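PDB 1F7C: rhogap protein from Gallus gallus, which stimulates GTP hydrolysis by the small GTPases RhoA and Cdc42 through the RhoGAP domain held in this chain. Local coordinates for residues 112-125 with 136-148. Residues are numbered along the deposited sequence; the frame is centred on the assembly and turned at random.
Sequences LMMYQFQRSFIKAA and EIHSLVHRLPEKN
Leu140 lies as a knob among Phe117, Ser120, Phe121 and Ala124, and packing here is close, with Leu140, Phe121 and Ala124 all buried. Its CB comes within 3.6 Å of Phe121 CE2, while its CD1 sits over one face of the ring in a CH-pi contact. Met113 CE, from the same segment as the ring, lies over the opposite face. Val141 CG2 meets the ring at its edge. Phe121 is thus clamped on both faces, and an alanine here would probably leave a gap between Leu140 and Met113 and free both side chains to move. Ala124 CB packs 3.6 Å from Glu136 CB and also touches Ile137 CG1.

Helices 115-125 and 130-141 form an antiparallel hairpin within the all-helical RhoGAP domain. The axes of 115-125 and 136-141 approach to 9.5 Å, with their N-to-C directions 161° apart. Ile137 and Ala125 also touch helix 198-210, so both helices of the hairpin pack on it.

At the end of the type I turn from Val141 to Leu144, Leu144 CD2 lies over one face of the Phe117 ring, 3.7 Å from Phe117 CD1. The Phe117 CG is anti to its carbonyl carbon (chi1 -70°), which turns the ring toward this methyl. The solvent side is formed by exposed residues with little contact area. There Arg143 CB skirts Phe117 CE2 at 4.1 Å. Pro145 nevertheless meets Met114 tip to tip, its CD 3.5 Å from Met114 SD. Buried beside them, Asn148 ND2 donates a nearly straight hydrogen bond of 2.8 Å to Leu112 O. This oxygen lies in the Asn148 amide plane, and the bond ties the loop before helix 115-125 to helix 146-164.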
ATOM      1  N   LEU A 112       1.853   5.828  -6.666  1.00 37.09           N
ATOM      2  CA  LEU A 112       0.587   6.258  -6.081  1.00 35.86           C
ATOM      3  C   LEU A 112       0.738   7.529  -5.236  1.00 36.19           C
ATOM      4  O   LEU A 112      -0.122   8.404  -5.267  1.00 36.64           O
ATOM      5  CB  LEU A 112       0.002   5.131  -5.227  1.00 34.22           C
ATOM      6  CG  LEU A 112      -1.427   5.330  -4.708  1.00 35.98           C
ATOM      7  CD1 LEU A 112      -2.399   5.331  -5.884  1.00 34.31           C
ATOM      8  CD2 LEU A 112      -1.790   4.211  -3.738  1.00 37.04           C
ATOM      9  N   MET A 113       1.834   7.629  -4.487  1.00 36.82           N
ATOM     10  CA  MET A 113       2.094   8.793  -3.638  1.00 39.01           C
ATOM     11  C   MET A 113       2.426  10.034  -4.470  1.00 38.65           C
ATOM     12  O   MET A 113       2.449  11.143  -3.946  1.00 39.13           O
ATOM     13  CB  MET A 113       3.270   8.515  -2.700  1.00 43.27           C
ATOM     14  CG  MET A 113       3.097   7.323  -1.770  1.00 49.56           C
ATOM     15  SD  MET A 113       2.188   7.697  -0.271  1.00 51.78           S
ATOM     16  CE  MET A 113       3.166   8.986   0.397  1.00 50.55           C
ATOM     17  N   MET A 114       2.713   9.825  -5.755  1.00 40.34           N
ATOM     18  CA  MET A 114       3.049  10.896  -6.708  1.00 41.65           C
ATOM     19  C   MET A 114       4.448  11.529  -6.632  1.00 39.66           C
ATOM     20  O   MET A 114       4.862  12.055  -5.597  1.00 37.22           O
ATOM     21  CB  MET A 114       2.004  12.021  -6.654  1.00 42.33           C
ATOM     22  CG  MET A 114       0.616  11.586  -7.085  1.00 46.57           C
ATOM     23  SD  MET A 114      -0.512  12.953  -7.398  1.00 45.84           S
ATOM     24  CE  MET A 114      -0.886  12.664  -9.125  1.00 46.84           C
ATOM     25  N   TYR A 115       5.160  11.488  -7.755  1.00 40.51           N
ATOM     26  CA  TYR A 115       6.497  12.070  -7.850  1.00 42.81           C
ATOM     27  C   TYR A 115       6.471  13.512  -7.348  1.00 41.75           C
ATOM     28  O   TYR A 115       7.371  13.954  -6.634  1.00 40.59           O
ATOM     29  CB  TYR A 115       6.973  12.037  -9.307  1.00 44.69           C
ATOM     30  CG  TYR A 115       7.497  10.694  -9.753  1.00 43.81           C
ATOM     31  CD1 TYR A 115       7.101  10.140 -10.967  1.00 45.08           C
ATOM     32  CD2 TYR A 115       8.419   9.991  -8.975  1.00 46.40           C
ATOM     33  CE1 TYR A 115       7.611   8.914 -11.400  1.00 46.81           C
ATOM     34  CE2 TYR A 115       8.937   8.765  -9.395  1.00 47.69           C
ATOM     35  CZ  TYR A 115       8.529   8.233 -10.610  1.00 48.86           C
ATOM     36  OH  TYR A 115       9.050   7.026 -11.037  1.00 54.25           O
ATOM     37  N   GLN A 116       5.410  14.221  -7.717  1.00 42.02           N
ATOM     38  CA  GLN A 116       5.203  15.615  -7.342  1.00 42.95           C
ATOM     39  C   GLN A 116       5.117  15.877  -5.836  1.00 42.49           C
ATOM     40  O   GLN A 116       5.397  16.990  -5.393  1.00 41.47           O
ATOM     41  CB  GLN A 116       3.942  16.134  -8.049  1.00 45.62           C
ATOM     42  CG  GLN A 116       3.409  17.484  -7.581  1.00 46.34           C
ATOM     43  CD  GLN A 116       2.325  18.029  -8.509  1.00 49.57           C
ATOM     44  OE1 GLN A 116       1.357  17.334  -8.845  1.00 48.75           O
ATOM     45  NE2 GLN A 116       2.485  19.281  -8.927  1.00 49.25           N
ATOM     46  N   PHE A 117       4.736  14.879  -5.041  1.00 42.36           N
ATOM     47  CA  PHE A 117       4.638  15.095  -3.588  1.00 43.13           C
ATOM     48  C   PHE A 117       5.678  14.328  -2.772  1.00 43.21           C
ATOM     49  O   PHE A 117       5.872  14.611  -1.594  1.00 43.17           O
ATOM     50  CB  PHE A 117       3.247  14.717  -3.057  1.00 43.98           C
ATOM     51  CG  PHE A 117       2.137  15.653  -3.474  1.00 44.46           C
ATOM     52  CD1 PHE A 117       1.451  15.458  -4.673  1.00 43.08           C
ATOM     53  CD2 PHE A 117       1.739  16.701  -2.637  1.00 46.53           C
ATOM     54  CE1 PHE A 117       0.379  16.287  -5.035  1.00 44.19           C
ATOM     55  CE2 PHE A 117       0.668  17.542  -2.986  1.00 46.81           C
ATOM     56  CZ  PHE A 117      -0.015  17.332  -4.188  1.00 45.79           C
ATOM     57  N   GLN A 118       6.346  13.366  -3.397  1.00 46.02           N
ATOM     58  CA  GLN A 118       7.343  12.549  -2.706  1.00 48.69           C
ATOM     59  C   GLN A 118       8.287  13.301  -1.784  1.00 48.34           C
ATOM     60  O   GLN A 118       8.346  13.022  -0.592  1.00 49.07           O
ATOM     61  CB  GLN A 118       8.151  11.728  -3.717  1.00 51.99           C
ATOM     62  CG  GLN A 118       7.331  10.644  -4.420  1.00 56.57           C
ATOM     63  CD  GLN A 118       8.141   9.391  -4.730  1.00 60.23           C
ATOM     64  OE1 GLN A 118       7.614   8.412  -5.258  1.00 62.35           O
ATOM     65  NE2 GLN A 118       9.430   9.417  -4.395  1.00 62.41           N
ATOM     66  N   ARG A 119       9.027  14.253  -2.328  1.00 49.77           N
ATOM     67  CA  ARG A 119       9.964  15.032  -1.530  1.00 51.00           C
ATOM     68  C   ARG A 119       9.321  15.597  -0.273  1.00 48.46           C
ATOM     69  O   ARG A 119       9.945  15.635   0.787  1.00 48.71           O
ATOM     70  CB  ARG A 119      10.542  16.168  -2.376  1.00 55.67           C
ATOM     71  CG  ARG A 119      11.487  15.680  -3.458  1.00 61.45           C
ATOM     72  CD  ARG A 119      11.751  16.759  -4.491  1.00 67.73           C
ATOM     73  NE  ARG A 119      12.928  16.453  -5.299  1.00 71.58           N
ATOM     74  CZ  ARG A 119      13.330  17.177  -6.337  1.00 73.76           C
ATOM     75  NH1 ARG A 119      12.644  18.254  -6.701  1.00 75.04           N
ATOM     76  NH2 ARG A 119      14.427  16.831  -7.002  1.00 74.35           N
ATOM     77  N   SER A 120       8.075  16.038  -0.391  1.00 47.80           N
ATOM     78  CA  SER A 120       7.363  16.599   0.756  1.00 46.67           C
ATOM     79  C   SER A 120       7.117  15.524   1.810  1.00 43.74           C
ATOM     80  O   SER A 120       7.341  15.751   2.994  1.00 42.29           O
ATOM     81  CB  SER A 120       6.028  17.205   0.315  1.00 48.08           C
ATOM     82  OG  SER A 120       6.229  18.293  -0.571  1.00 50.13           O
ATOM     83  N   PHE A 121       6.666  14.351   1.373  1.00 42.69           N
ATOM     84  CA  PHE A 121       6.402  13.248   2.295  1.00 43.35           C
ATOM     85  C   PHE A 121       7.653  12.813   3.059  1.00 43.65           C
ATOM     86  O   PHE A 121       7.585  12.488   4.239  1.00 43.96           O
ATOM     87  CB  PHE A 121       5.809  12.052   1.544  1.00 40.54           C
ATOM     88  CG  PHE A 121       4.328  12.174   1.272  1.00 39.72           C
ATOM     89  CD1 PHE A 121       3.848  12.311  -0.028  1.00 36.78           C
ATOM     90  CD2 PHE A 121       3.412  12.133   2.317  1.00 38.35           C
ATOM     91  CE1 PHE A 121       2.469  12.404  -0.281  1.00 36.99           C
ATOM     92  CE2 PHE A 121       2.036  12.224   2.075  1.00 37.84           C
ATOM     93  CZ  PHE A 121       1.566  12.359   0.770  1.00 36.34           C
ATOM     94  N   ILE A 122       8.795  12.815   2.384  1.00 44.98           N
ATOM     95  CA  ILE A 122      10.051  12.426   3.008  1.00 44.76           C
ATOM     96  C   ILE A 122      10.453  13.455   4.053  1.00 44.88           C
ATOM     97  O   ILE A 122      10.854  13.103   5.165  1.00 45.77           O
ATOM     98  CB  ILE A 122      11.188  12.304   1.954  1.00 46.84           C
ATOM     99  CG1 ILE A 122      10.950  11.079   1.071  1.00 46.43           C
ATOM    100  CG2 ILE A 122      12.546  12.215   2.641  1.00 48.45           C
ATOM    101  CD1 ILE A 122      10.832   9.786   1.841  1.00 48.73           C
ATOM    102  N   LYS A 123      10.335  14.730   3.696  1.00 43.43           N
ATOM    103  CA  LYS A 123      10.702  15.806   4.605  1.00 43.21           C
ATOM    104  C   LYS A 123       9.863  15.793   5.879  1.00 44.28           C
ATOM    105  O   LYS A 123      10.366  16.091   6.969  1.00 45.81           O
ATOM    106  CB  LYS A 123      10.573  17.153   3.899  1.00 43.80           C
ATOM    107  N   ALA A 124       8.587  15.446   5.746  1.00 44.17           N
ATOM    108  CA  ALA A 124       7.688  15.402   6.893  1.00 44.99           C
ATOM    109  C   ALA A 124       8.038  14.255   7.837  1.00 46.01           C
ATOM    110  O   ALA A 124       7.983  14.408   9.053  1.00 45.60           O
ATOM    111  CB  ALA A 124       6.243  15.275   6.420  1.00 45.41           C
ATOM    112  N   ALA A 125       8.405  13.108   7.272  1.00 47.93           N
ATOM    113  CA  ALA A 125       8.762  11.938   8.071  1.00 49.22           C
ATOM    114  C   ALA A 125      10.040  12.163   8.875  1.00 51.42           C
ATOM    115  O   ALA A 125      10.347  11.398   9.790  1.00 52.19           O
ATOM    116  CB  ALA A 125       8.923  10.721   7.163  1.00 47.40           C
ATOM    117  N   GLU A 136       1.775  17.042   9.233  1.00 39.75           N
ATOM    118  CA  GLU A 136       2.241  17.363   7.881  1.00 41.16           C
ATOM    119  C   GLU A 136       1.818  16.320   6.860  1.00 37.69           C
ATOM    120  O   GLU A 136       1.371  16.658   5.766  1.00 38.05           O
ATOM    121  CB  GLU A 136       3.768  17.506   7.852  1.00 44.94           C
ATOM    122  CG  GLU A 136       4.250  18.920   8.144  1.00 52.91           C
ATOM    123  CD  GLU A 136       3.809  19.922   7.080  1.00 56.53           C
ATOM    124  OE1 GLU A 136       3.969  21.140   7.315  1.00 61.45           O
ATOM    125  OE2 GLU A 136       3.314  19.498   6.009  1.00 55.77           O
ATOM    126  N   ILE A 137       1.966  15.052   7.223  1.00 34.62           N
ATOM    127  CA  ILE A 137       1.594  13.967   6.338  1.00 32.38           C
ATOM    128  C   ILE A 137       0.083  13.985   6.153  1.00 32.67           C
ATOM    129  O   ILE A 137      -0.418  13.777   5.047  1.00 31.23           O
ATOM    130  CB  ILE A 137       2.087  12.616   6.914  1.00 31.31           C
ATOM    131  CG1 ILE A 137       3.615  12.566   6.790  1.00 31.84           C
ATOM    132  CG2 ILE A 137       1.437  11.443   6.179  1.00 28.51           C
ATOM    133  CD1 ILE A 137       4.285  11.362   7.401  1.00 34.51           C
ATOM    134  N   HIS A 138      -0.640  14.260   7.234  1.00 32.54           N
ATOM    135  CA  HIS A 138      -2.096  14.323   7.182  1.00 34.05           C
ATOM    136  C   HIS A 138      -2.511  15.375   6.149  1.00 34.20           C
ATOM    137  O   HIS A 138      -3.323  15.111   5.266  1.00 32.80           O
ATOM    138  CB  HIS A 138      -2.663  14.696   8.555  1.00 35.13           C
ATOM    139  CG  HIS A 138      -4.160  14.718   8.609  1.00 36.22           C
ATOM    140  ND1 HIS A 138      -4.858  15.190   9.697  1.00 37.45           N
ATOM    141  CD2 HIS A 138      -5.092  14.307   7.714  1.00 38.36           C
ATOM    142  CE1 HIS A 138      -6.155  15.071   9.473  1.00 38.26           C
ATOM    143  NE2 HIS A 138      -6.324  14.538   8.277  1.00 39.64           N
ATOM    144  N   SER A 139      -1.946  16.568   6.279  1.00 35.90           N
ATOM    145  CA  SER A 139      -2.224  17.658   5.359  1.00 37.97           C
ATOM    146  C   SER A 139      -1.820  17.305   3.922  1.00 37.26           C
ATOM    147  O   SER A 139      -2.522  17.643   2.963  1.00 37.44           O
ATOM    148  CB  SER A 139      -1.474  18.909   5.801  1.00 39.21           C
ATOM    149  OG  SER A 139      -1.526  19.880   4.777  1.00 47.40           O
ATOM    150  N   LEU A 140      -0.686  16.627   3.773  1.00 35.22           N
ATOM    151  CA  LEU A 140      -0.215  16.231   2.448  1.00 32.97           C
ATOM    152  C   LEU A 140      -1.144  15.219   1.784  1.00 31.73           C
ATOM    153  O   LEU A 140      -1.315  15.237   0.567  1.00 32.95           O
ATOM    154  CB  LEU A 140       1.203  15.652   2.532  1.00 31.04           C
ATOM    155  CG  LEU A 140       2.314  16.685   2.763  1.00 31.54           C
ATOM    156  CD1 LEU A 140       3.634  15.972   3.022  1.00 30.96           C
ATOM    157  CD2 LEU A 140       2.435  17.594   1.544  1.00 27.64           C
ATOM    158  N   VAL A 141      -1.738  14.333   2.574  1.00 29.53           N
ATOM    159  CA  VAL A 141      -2.638  13.338   2.015  1.00 26.85           C
ATOM    160  C   VAL A 141      -3.900  13.982   1.473  1.00 27.00           C
ATOM    161  O   VAL A 141      -4.437  13.543   0.455  1.00 28.13           O
ATOM    162  CB  VAL A 141      -3.036  12.265   3.062  1.00 27.37           C
ATOM    163  CG1 VAL A 141      -4.171  11.393   2.515  1.00 24.17           C
ATOM    164  CG2 VAL A 141      -1.824  11.402   3.418  1.00 22.76           C
ATOM    165  N   HIS A 142      -4.380  15.019   2.147  1.00 29.13           N
ATOM    166  CA  HIS A 142      -5.597  15.683   1.704  1.00 33.45           C
ATOM    167  C   HIS A 142      -5.418  16.602   0.509  1.00 33.35           C
ATOM    168  O   HIS A 142      -6.391  17.132  -0.025  1.00 33.02           O
ATOM    169  CB  HIS A 142      -6.260  16.425   2.868  1.00 34.63           C
ATOM    170  CG  HIS A 142      -7.198  15.561   3.644  1.00 41.22           C
ATOM    171  ND1 HIS A 142      -6.761  14.535   4.456  1.00 41.36           N
ATOM    172  CD2 HIS A 142      -8.551  15.488   3.638  1.00 42.87           C
ATOM    173  CE1 HIS A 142      -7.804  13.864   4.911  1.00 42.22           C
ATOM    174  NE2 HIS A 142      -8.902  14.421   4.430  1.00 42.45           N
ATOM    175  N   ARG A 143      -4.173  16.769   0.082  1.00 33.55           N
ATOM    176  CA  ARG A 143      -3.887  17.590  -1.068  1.00 35.54           C
ATOM    177  C   ARG A 143      -3.742  16.743  -2.333  1.00 34.26           C
ATOM    178  O   ARG A 143      -3.706  17.271  -3.442  1.00 35.56           O
ATOM    179  CB  ARG A 143      -2.644  18.436  -0.792  1.00 39.50           C
ATOM    180  CG  ARG A 143      -2.928  19.491   0.272  1.00 44.39           C
ATOM    181  CD  ARG A 143      -1.862  20.551   0.336  1.00 50.88           C
ATOM    182  NE  ARG A 143      -0.694  20.125   1.091  1.00 57.23           N
ATOM    183  CZ  ARG A 143       0.483  20.738   1.042  1.00 61.39           C
ATOM    184  NH1 ARG A 143       0.651  21.801   0.263  1.00 63.65           N
ATOM    185  NH2 ARG A 143       1.491  20.296   1.781  1.00 63.58           N
ATOM    186  N   LEU A 144      -3.690  15.425  -2.164  1.00 31.79           N
ATOM    187  CA  LEU A 144      -3.576  14.516  -3.300  1.00 32.04           C
ATOM    188  C   LEU A 144      -4.887  14.452  -4.063  1.00 30.73           C
ATOM    189  O   LEU A 144      -5.938  14.727  -3.519  1.00 33.44           O
ATOM    190  CB  LEU A 144      -3.255  13.092  -2.836  1.00 33.50           C
ATOM    191  CG  LEU A 144      -1.931  12.782  -2.144  1.00 37.89           C
ATOM    192  CD1 LEU A 144      -1.953  11.345  -1.632  1.00 36.30           C
ATOM    193  CD2 LEU A 144      -0.789  12.988  -3.116  1.00 35.03           C
ATOM    194  N   PRO A 145      -4.835  14.103  -5.350  1.00 31.55           N
ATOM    195  CA  PRO A 145      -6.086  14.010  -6.115  1.00 30.96           C
ATOM    196  C   PRO A 145      -6.934  12.880  -5.492  1.00 32.02           C
ATOM    197  O   PRO A 145      -6.400  11.873  -5.012  1.00 30.77           O
ATOM    198  CB  PRO A 145      -5.614  13.641  -7.525  1.00 29.11           C
ATOM    199  CG  PRO A 145      -4.213  14.204  -7.588  1.00 31.37           C
ATOM    200  CD  PRO A 145      -3.649  13.947  -6.215  1.00 29.01           C
ATOM    201  N   GLU A 146      -8.247  13.049  -5.520  1.00 33.12           N
ATOM    202  CA  GLU A 146      -9.185  12.081  -4.967  1.00 35.74           C
ATOM    203  C   GLU A 146      -8.809  10.614  -5.171  1.00 35.60           C
ATOM    204  O   GLU A 146      -8.733   9.855  -4.211  1.00 32.68           O
ATOM    205  CB  GLU A 146     -10.575  12.323  -5.557  1.00 41.11           C
ATOM    206  CG  GLU A 146     -11.656  11.440  -4.979  1.00 45.64           C
ATOM    207  CD  GLU A 146     -11.886  11.702  -3.505  1.00 51.74           C
ATOM    208  OE1 GLU A 146     -12.647  10.927  -2.881  1.00 55.96           O
ATOM    209  OE2 GLU A 146     -11.316  12.681  -2.970  1.00 52.85           O
ATOM    210  N   LYS A 147      -8.575  10.224  -6.421  1.00 33.87           N
ATOM    211  CA  LYS A 147      -8.233   8.847  -6.741  1.00 33.68           C
ATOM    212  C   LYS A 147      -7.016   8.269  -6.017  1.00 33.14           C
ATOM    213  O   LYS A 147      -7.042   7.108  -5.606  1.00 33.50           O
ATOM    214  CB  LYS A 147      -8.070   8.686  -8.260  1.00 36.12           C
ATOM    215  CG  LYS A 147      -9.367   8.952  -9.025  1.00 39.72           C
ATOM    216  CD  LYS A 147      -9.301   8.520 -10.493  1.00 43.60           C
ATOM    217  CE  LYS A 147      -8.293   9.331 -11.282  1.00 42.25           C
ATOM    218  NZ  LYS A 147      -8.360   9.019 -12.732  1.00 47.31           N
ATOM    219  N   ASN A 148      -5.952   9.052  -5.866  1.00 31.93           N
ATOM    220  CA  ASN A 148      -4.766   8.560  -5.176  1.00 29.26           C
ATOM    221  C   ASN A 148      -5.104   8.391  -3.712  1.00 30.02           C
ATOM    222  O   ASN A 148      -4.770   7.375  -3.102  1.00 28.07           O
ATOM    223  CB  ASN A 148      -3.595   9.534  -5.313  1.00 29.76           C
ATOM    224  CG  ASN A 148      -3.182   9.751  -6.766  1.00 33.51           C
ATOM    225  OD1 ASN A 148      -3.964  10.248  -7.569  1.00 28.81           O
ATOM    226  ND2 ASN A 148      -1.952   9.370  -7.106  1.00 30.18           N
TER